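Local coordinates for periplasmic binding protein/LacI transcriptional regulator (Alkaliphilus metalliredigens, PDB 3CTP) that probably acts as a DNA-binding transcriptional regulator of the LacI family, with a periplasmic-binding-protein-like sensor domain that binds the sugar D-xylulofuranose, at residues S256-N268 with M313-S325. Residues are numbered along the deposited sequence; the frame is centred on the assembly and turned at random.
Sequences SIPQEVQIIGFDN and MEVKLIERETTIS. With NA (sodium ion), chain D; XLF (beta-D-xylulofuranose), chain C.
Thr322 meets Ile263 with both its backbone and its side chain, a compact example of how the tail of a chain can be fastened to the outer strand of a sheet. Ile263 N donates to Thr322 O over 2.9 Å, and Thr322 OG1 returns a bond of 2.7 Å to Ile263 O. The hydroxyl can do so because it sits between its own backbone N and carbonyl carbon (chi1 57°); it also accepts from Thr280 N, which fixes its rotation. Gln262 extends the pairing with its side chain: OE1 takes a hydrogen bond of 2.9 Å from Ile324 N, which approaches from above the amide's carbonyl plane. At the far end of the contact, Arg320 NH2 donates to Asn268 OD1 at 2.7 Å, with the amide and guanidinium planes 51° apart. Asn268 ND2 is satisfied by Asn283 and Arg320 NH1 by Leu279 O, while Ile318 CG2 sits above one guanidinium face, displaced toward its rim.

Strand 262-264 is an outer strand of the four-stranded parallel sheet in one lobe of the periplasmic-binding-protein fold, and the chain leaving strand 311-318 of the other, larger sheet runs back along it. Just past 262-264, Asp267 receives hydrogen bonds from O1 and O2 of the bound xylulofuranose, both 2.6 Å long, OD2 serving O1 and OD1 serving O2. In the turn before the strand, Glu260 O binds a sodium ion, with Val230 O, Tyr232 O and two waters completing the site.

Apolar packing fills in around these bonds. Pro258, which follows a cis peptide bond, lays CB 4.0 Å from Ile324 CG2, and Ile257 CG2 lies alongside the methyl of Thr322. Ile264 CD1 and Leu317 CD1 touch at 3.9 Å, their side chains crossing nearly at right angles.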
ATOM      1  N   SER A 256      19.866  18.372   2.300  1.00 18.49           N
ATOM      2  CA  SER A 256      20.199  17.511   3.419  1.00 18.18           C
ATOM      3  C   SER A 256      19.144  17.677   4.493  1.00 17.51           C
ATOM      4  O   SER A 256      18.847  18.786   4.921  1.00 18.26           O
ATOM      5  CB  SER A 256      21.586  17.853   3.999  1.00 19.77           C
ATOM      6  OG  SER A 256      22.601  17.294   3.176  1.00 28.87           O
ATOM      7  N   ILE A 257      18.567  16.555   4.907  1.00 14.98           N
ATOM      8  CA  ILE A 257      17.568  16.534   5.975  1.00 13.95           C
ATOM      9  C   ILE A 257      18.185  15.718   7.107  1.00 13.26           C
ATOM     10  O   ILE A 257      18.647  14.605   6.876  1.00 14.57           O
ATOM     11  CB  ILE A 257      16.293  15.840   5.465  1.00 14.90           C
ATOM     12  CG1 ILE A 257      15.698  16.624   4.288  1.00 16.54           C
ATOM     13  CG2 ILE A 257      15.251  15.701   6.569  1.00 15.19           C
ATOM     14  CD1 ILE A 257      14.692  15.806   3.459  1.00 18.95           C
ATOM     15  N   PRO A 258      18.183  16.254   8.334  1.00 13.10           N
ATOM     16  CA  PRO A 258      17.531  17.480   8.796  1.00 12.10           C
ATOM     17  C   PRO A 258      18.443  18.706   8.841  1.00 12.98           C
ATOM     18  O   PRO A 258      18.033  19.745   9.364  1.00 12.51           O
ATOM     19  CB  PRO A 258      17.180  17.131  10.244  1.00 13.28           C
ATOM     20  CG  PRO A 258      18.318  16.264  10.685  1.00 13.99           C
ATOM     21  CD  PRO A 258      18.737  15.478   9.463  1.00 14.53           C
ATOM     22  N   GLN A 259      19.664  18.578   8.320  1.00 14.46           N
ATOM     23  CA  GLN A 259      20.650  19.669   8.422  1.00 16.83           C
ATOM     24  C   GLN A 259      20.170  20.975   7.799  1.00 16.87           C
ATOM     25  O   GLN A 259      20.428  22.062   8.329  1.00 18.12           O
ATOM     26  CB  GLN A 259      21.969  19.262   7.760  1.00 18.90           C
ATOM     27  CG  GLN A 259      22.705  18.151   8.478  1.00 28.47           C
ATOM     28  CD  GLN A 259      22.386  16.779   7.926  1.00 29.10           C
ATOM     29  OE1 GLN A 259      21.281  16.528   7.446  1.00 24.55           O
ATOM     30  NE2 GLN A 259      23.370  15.875   7.980  1.00 31.30           N
ATOM     31  N   GLU A 260      19.479  20.876   6.670  1.00 14.22           N
ATOM     32  CA  GLU A 260      19.053  22.069   5.965  1.00 13.59           C
ATOM     33  C   GLU A 260      17.571  22.357   6.169  1.00 14.45           C
ATOM     34  O   GLU A 260      17.135  23.511   6.114  1.00 15.48           O
ATOM     35  CB  GLU A 260      19.333  21.902   4.481  1.00 14.76           C
ATOM     36  CG  GLU A 260      20.828  21.915   4.187  1.00 23.56           C
ATOM     37  CD  GLU A 260      21.122  21.978   2.719  1.00 27.03           C
ATOM     38  OE1 GLU A 260      20.935  20.966   2.024  1.00 25.40           O
ATOM     39  OE2 GLU A 260      21.580  23.051   2.261  1.00 35.42           O
ATOM     40  N   VAL A 261      16.782  21.308   6.367  1.00 13.44           N
ATOM     41  CA  VAL A 261      15.373  21.525   6.631  1.00 12.07           C
ATOM     42  C   VAL A 261      14.879  20.331   7.422  1.00 12.14           C
ATOM     43  O   VAL A 261      15.327  19.197   7.177  1.00 12.65           O
ATOM     44  CB  VAL A 261      14.588  21.699   5.338  1.00 15.26           C
ATOM     45  CG1 VAL A 261      14.712  20.466   4.516  1.00 16.90           C
ATOM     46  CG2 VAL A 261      13.098  22.003   5.647  1.00 14.69           C
ATOM     47  N   GLN A 262      14.010  20.590   8.396  1.00 10.57           N
ATOM     48  CA  GLN A 262      13.452  19.520   9.239  1.00  8.98           C
ATOM     49  C   GLN A 262      12.054  19.199   8.747  1.00 10.37           C
ATOM     50  O   GLN A 262      11.378  20.092   8.240  1.00 12.34           O
ATOM     51  CB  GLN A 262      13.389  19.954  10.689  1.00  9.58           C
ATOM     52  CG  GLN A 262      14.786  20.330  11.266  1.00 12.13           C
ATOM     53  CD  GLN A 262      14.714  20.596  12.744  1.00 16.67           C
ATOM     54  OE1 GLN A 262      14.263  19.752  13.511  1.00 15.14           O
ATOM     55  NE2 GLN A 262      15.112  21.810  13.156  1.00 17.61           N
ATOM     56  N   ILE A 263      11.635  17.937   8.899  1.00  9.20           N
ATOM     57  CA  ILE A 263      10.338  17.477   8.353  1.00  9.98           C
ATOM     58  C   ILE A 263       9.609  16.707   9.442  1.00  9.47           C
ATOM     59  O   ILE A 263      10.205  15.858  10.125  1.00  9.15           O
ATOM     60  CB  ILE A 263      10.538  16.488   7.172  1.00  9.44           C
ATOM     61  CG1 ILE A 263      11.583  17.010   6.171  1.00 14.50           C
ATOM     62  CG2 ILE A 263       9.191  16.160   6.510  1.00 11.33           C
ATOM     63  CD1 ILE A 263      11.149  18.191   5.382  1.00 16.15           C
ATOM     64  N   ILE A 264       8.310  16.991   9.598  1.00  8.23           N
ATOM     65  CA  ILE A 264       7.455  16.127  10.415  1.00  8.31           C
ATOM     66  C   ILE A 264       6.226  15.762   9.585  1.00  8.16           C
ATOM     67  O   ILE A 264       5.675  16.621   8.887  1.00  8.34           O
ATOM     68  CB  ILE A 264       7.070  16.809  11.740  1.00  8.38           C
ATOM     69  CG1 ILE A 264       6.132  15.917  12.575  1.00  9.26           C
ATOM     70  CG2 ILE A 264       6.455  18.181  11.486  1.00 11.62           C
ATOM     71  CD1 ILE A 264       6.030  16.390  14.019  1.00 13.41           C
ATOM     72  N   GLY A 265       5.821  14.488   9.628  1.00  7.96           N
ATOM     73  CA  GLY A 265       4.605  14.028   8.922  1.00  7.72           C
ATOM     74  C   GLY A 265       3.449  13.771   9.877  1.00  8.82           C
ATOM     75  O   GLY A 265       3.357  14.386  10.954  1.00 10.27           O
ATOM     76  N   PHE A 266       2.553  12.852   9.483  1.00  7.38           N
ATOM     77  CA  PHE A 266       1.464  12.453  10.358  1.00  7.46           C
ATOM     78  C   PHE A 266       1.021  11.066   9.948  1.00  8.05           C
ATOM     79  O   PHE A 266       0.870  10.809   8.755  1.00  9.01           O
ATOM     80  CB  PHE A 266       0.266  13.409  10.180  1.00  7.82           C
ATOM     81  CG  PHE A 266      -0.640  13.522  11.397  1.00  8.17           C
ATOM     82  CD1 PHE A 266      -0.604  14.669  12.189  1.00  9.71           C
ATOM     83  CD2 PHE A 266      -1.572  12.541  11.687  1.00  9.17           C
ATOM     84  CE1 PHE A 266      -1.456  14.806  13.286  1.00 10.59           C
ATOM     85  CE2 PHE A 266      -2.420  12.666  12.784  1.00  8.10           C
ATOM     86  CZ  PHE A 266      -2.353  13.808  13.593  1.00  9.46           C
ATOM     87  N   ASP A 267       0.812  10.206  10.945  1.00  8.66           N
ATOM     88  CA  ASP A 267       0.207   8.869  10.840  1.00  7.98           C
ATOM     89  C   ASP A 267       0.993   7.825  11.649  1.00  8.52           C
ATOM     90  O   ASP A 267       0.405   6.944  12.263  1.00  9.19           O
ATOM     91  CB  ASP A 267       0.196   8.281   9.430  1.00  8.32           C
ATOM     92  CG  ASP A 267      -0.845   8.903   8.516  1.00 10.91           C
ATOM     93  OD1 ASP A 267      -1.822   9.535   9.006  1.00 10.72           O
ATOM     94  OD2 ASP A 267      -0.699   8.689   7.283  1.00 10.94           O
ATOM     95  N   ASN A 268       2.318   7.882  11.546  1.00  8.49           N
ATOM     96  CA  ASN A 268       3.156   6.720  11.883  1.00  7.98           C
ATOM     97  C   ASN A 268       2.732   5.505  11.067  1.00 10.02           C
ATOM     98  O   ASN A 268       2.508   4.419  11.613  1.00 11.68           O
ATOM     99  CB  ASN A 268       3.115   6.385  13.376  1.00  8.45           C
ATOM    100  CG  ASN A 268       4.247   5.438  13.770  1.00 13.35           C
ATOM    101  OD1 ASN A 268       5.220   5.285  13.027  1.00 13.12           O
ATOM    102  ND2 ASN A 268       4.110   4.780  14.932  1.00 14.92           N
ATOM    103  N   MET A 313      -9.425   9.343  19.409  1.00  9.70           N
ATOM    104  CA  MET A 313      -8.301   8.633  20.035  1.00 10.06           C
ATOM    105  C   MET A 313      -7.037   9.494  20.140  1.00 11.53           C
ATOM    106  O   MET A 313      -6.689  10.247  19.237  1.00 11.04           O
ATOM    107  CB  MET A 313      -7.910   7.343  19.248  1.00 12.19           C
ATOM    108  CG  MET A 313      -8.948   6.237  19.061  1.00 17.78           C
ATOM    109  SD  MET A 313      -9.646   5.531  20.591  1.00 18.88           S
ATOM    110  CE  MET A 313     -11.095   6.409  20.257  1.00  7.51           C
ATOM    111  N   GLU A 314      -6.321   9.336  21.248  1.00 10.97           N
ATOM    112  CA  GLU A 314      -5.147  10.138  21.537  1.00 10.21           C
ATOM    113  C   GLU A 314      -4.008   9.850  20.561  1.00 10.72           C
ATOM    114  O   GLU A 314      -3.747   8.688  20.208  1.00 11.18           O
ATOM    115  CB  GLU A 314      -4.686   9.779  22.968  1.00 12.44           C
ATOM    116  CG  GLU A 314      -3.448  10.498  23.465  1.00 24.28           C
ATOM    117  CD  GLU A 314      -3.095  10.129  24.906  1.00 24.56           C
ATOM    118  OE1 GLU A 314      -3.825   9.324  25.515  1.00 29.23           O
ATOM    119  OE2 GLU A 314      -2.072  10.631  25.416  1.00 30.77           O
ATOM    120  N   VAL A 315      -3.300  10.919  20.188  1.00 10.60           N
ATOM    121  CA  VAL A 315      -2.095  10.831  19.348  1.00  9.45           C
ATOM    122  C   VAL A 315      -0.853  11.178  20.159  1.00 10.87           C
ATOM    123  O   VAL A 315      -0.947  11.743  21.257  1.00 12.49           O
ATOM    124  CB  VAL A 315      -2.188  11.767  18.109  1.00  9.23           C
ATOM    125  CG1 VAL A 315      -3.388  11.333  17.257  1.00 11.29           C
ATOM    126  CG2 VAL A 315      -2.337  13.203  18.540  1.00 14.97           C
ATOM    127  N   LYS A 316       0.309  10.834  19.624  1.00 11.12           N
ATOM    128  CA  LYS A 316       1.551  11.182  20.301  1.00 12.16           C
ATOM    129  C   LYS A 316       2.672  11.388  19.303  1.00 11.90           C
ATOM    130  O   LYS A 316       2.671  10.806  18.215  1.00 11.75           O
ATOM    131  CB  LYS A 316       1.941  10.076  21.263  1.00 15.74           C
ATOM    132  CG  LYS A 316       2.298   8.813  20.568  1.00 21.33           C
ATOM    133  CD  LYS A 316       2.546   7.657  21.537  1.00 28.07           C
ATOM    134  CE  LYS A 316       2.888   6.404  20.728  1.00 30.03           C
ATOM    135  NZ  LYS A 316       2.354   5.151  21.353  1.00 34.33           N
ATOM    136  N   LEU A 317       3.636  12.214  19.692  1.00 11.60           N
ATOM    137  CA  LEU A 317       4.788  12.501  18.844  1.00 11.62           C
ATOM    138  C   LEU A 317       5.747  11.319  18.809  1.00 10.90           C
ATOM    139  O   LEU A 317       6.064  10.736  19.867  1.00 13.19           O
ATOM    140  CB  LEU A 317       5.511  13.716  19.428  1.00 13.65           C
ATOM    141  CG  LEU A 317       6.852  14.041  18.794  1.00 15.79           C
ATOM    142  CD1 LEU A 317       6.575  14.608  17.414  1.00 15.43           C
ATOM    143  CD2 LEU A 317       7.555  15.076  19.665  1.00 17.78           C
ATOM    144  N   ILE A 318       6.200  10.957  17.605  1.00  9.47           N
ATOM    145  CA  ILE A 318       7.228   9.918  17.442  1.00 10.94           C
ATOM    146  C   ILE A 318       8.459  10.607  16.852  1.00 11.62           C
ATOM    147  O   ILE A 318       8.456  11.010  15.679  1.00 10.93           O
ATOM    148  CB  ILE A 318       6.771   8.808  16.470  1.00 12.64           C
ATOM    149  CG1 ILE A 318       5.419   8.230  16.890  1.00 16.64           C
ATOM    150  CG2 ILE A 318       7.868   7.720  16.327  1.00 18.42           C
ATOM    151  CD1 ILE A 318       5.425   7.535  18.216  1.00 19.68           C
ATOM    152  N   GLU A 319       9.493  10.814  17.664  1.00 12.38           N
ATOM    153  CA  GLU A 319      10.666  11.553  17.194  1.00 13.07           C
ATOM    154  C   GLU A 319      11.621  10.602  16.502  1.00 13.24           C
ATOM    155  O   GLU A 319      12.011   9.599  17.090  1.00 14.05           O
ATOM    156  CB  GLU A 319      11.409  12.207  18.382  1.00 15.26           C
ATOM    157  CG  GLU A 319      10.722  13.403  18.981  1.00 22.91           C
ATOM    158  CD  GLU A 319      11.644  14.144  19.958  1.00 28.40           C
ATOM    159  OE1 GLU A 319      12.700  14.684  19.523  1.00 26.53           O
ATOM    160  OE2 GLU A 319      11.302  14.176  21.158  1.00 32.13           O
ATOM    161  N   ARG A 320      11.981  10.911  15.254  1.00 10.70           N
ATOM    162  CA  ARG A 320      12.943  10.119  14.517  1.00 11.15           C
ATOM    163  C   ARG A 320      14.034  11.027  13.955  1.00 12.62           C
ATOM    164  O   ARG A 320      14.490  11.931  14.657  1.00 14.73           O
ATOM    165  CB  ARG A 320      12.261   9.307  13.429  1.00 11.27           C
ATOM    166  CG  ARG A 320      11.183   8.370  13.967  1.00 11.73           C
ATOM    167  CD  ARG A 320      10.848   7.333  12.923  1.00 13.00           C
ATOM    168  NE  ARG A 320       9.897   6.328  13.391  1.00 13.76           N
ATOM    169  CZ  ARG A 320       8.663   6.196  12.905  1.00 13.15           C
ATOM    170  NH1 ARG A 320       8.200   7.038  11.970  1.00 11.90           N
ATOM    171  NH2 ARG A 320       7.895   5.216  13.353  1.00 14.34           N
ATOM    172  N   GLU A 321      14.488  10.770  12.731  1.00 11.04           N
ATOM    173  CA  GLU A 321      15.732  11.392  12.263  1.00 12.07           C
ATOM    174  C   GLU A 321      15.552  12.648  11.417  1.00 12.26           C
ATOM    175  O   GLU A 321      16.535  13.347  11.130  1.00 12.83           O
ATOM    176  CB  GLU A 321      16.577  10.371  11.478  1.00 14.68           C
ATOM    177  CG  GLU A 321      17.122   9.197  12.304  1.00 23.43           C
ATOM    178  CD  GLU A 321      17.678   8.064  11.428  1.00 29.76           C
ATOM    179  OE1 GLU A 321      17.231   7.899  10.269  1.00 25.69           O
ATOM    180  OE2 GLU A 321      18.566   7.324  11.902  1.00 30.49           O
ATOM    181  N   THR A 322      14.311  12.961  11.014  1.00  9.92           N
ATOM    182  CA  THR A 322      14.107  14.162  10.198  1.00  8.23           C
ATOM    183  C   THR A 322      13.903  15.455  11.000  1.00  9.72           C
ATOM    184  O   THR A 322      13.674  16.527  10.418  1.00 10.03           O
ATOM    185  CB  THR A 322      12.920  13.985   9.238  1.00  9.03           C
ATOM    186  OG1 THR A 322      11.771  13.682  10.014  1.00 10.38           O
ATOM    187  CG2 THR A 322      13.185  12.814   8.281  1.00 10.27           C
ATOM    188  N   THR A 323      13.960  15.359  12.330  1.00  9.86           N
ATOM    189  CA  THR A 323      14.061  16.564  13.162  1.00 11.42           C
ATOM    190  C   THR A 323      15.271  16.374  14.059  1.00 14.79           C
ATOM    191  O   THR A 323      15.687  15.240  14.319  1.00 14.37           O
ATOM    192  CB  THR A 323      12.796  16.807  14.008  1.00 12.48           C
ATOM    193  OG1 THR A 323      12.485  15.622  14.762  1.00 12.84           O
ATOM    194  CG2 THR A 323      11.634  17.120  13.095  1.00 13.47           C
ATOM    195  N   ILE A 324      15.850  17.487  14.498  1.00 17.15           N
ATOM    196  CA  ILE A 324      17.126  17.440  15.214  1.00 21.57           C
ATOM    197  C   ILE A 324      16.922  17.126  16.685  1.00 27.05           C
ATOM    198  O   ILE A 324      15.890  17.458  17.253  1.00 28.26           O
ATOM    199  CB  ILE A 324      17.832  18.779  15.097  1.00 21.56           C
ATOM    200  CG1 ILE A 324      16.921  19.881  15.640  1.00 22.89           C
ATOM    201  CG2 ILE A 324      18.239  19.041  13.634  1.00 22.21           C
ATOM    202  CD1 ILE A 324      17.484  21.311  15.496  1.00 28.78           C
ATOM    203  N   SER A 325      17.921  16.492  17.298  1.00 30.74           N
ATOM    204  CA  SER A 325      17.880  16.167  18.718  1.00 33.55           C
ATOM    205  C   SER A 325      19.280  16.239  19.310  1.00 34.86           C
ATOM    206  O   SER A 325      20.262  16.162  18.572  1.00 36.01           O
ATOM    207  CB  SER A 325      17.301  14.769  18.928  1.00 34.79           C
ATOM    208  OG  SER A 325      15.907  14.750  18.665  1.00 61.95           O
TER
HETATM  209 NA    NA D 402      16.425  25.526   5.420  1.00 12.78          NA
HETATM  210  O4  XLF C 401      -7.414  11.951   6.144  1.00 10.69           O
HETATM  211  C4  XLF C 401      -6.126  11.875   6.760  1.00  9.94           C
HETATM  212  C5  XLF C 401      -5.095  12.260   5.709  1.00  7.80           C
HETATM  213  O5  XLF C 401      -4.415  11.049   5.360  1.00  8.98           O
HETATM  214  C3  XLF C 401      -5.783  10.438   7.120  1.00  9.19           C
HETATM  215  O3  XLF C 401      -5.829  10.221   8.537  1.00  9.46           O
HETATM  216  C2  XLF C 401      -4.383  10.320   6.584  1.00  9.00           C
HETATM  217  O2  XLF C 401      -3.436  10.940   7.477  1.00  8.32           O
HETATM  218  C1  XLF C 401      -3.986   8.888   6.289  1.00  6.89           C
HETATM  219  O1  XLF C 401      -2.691   8.874   5.669  1.00 10.36           O
HETATM  220  O   HOH W   1      18.317  26.533   4.766  1.00 26.90           O
HETATM  221  O   HOH W   2      16.837  26.687   7.302  1.00 30.61           O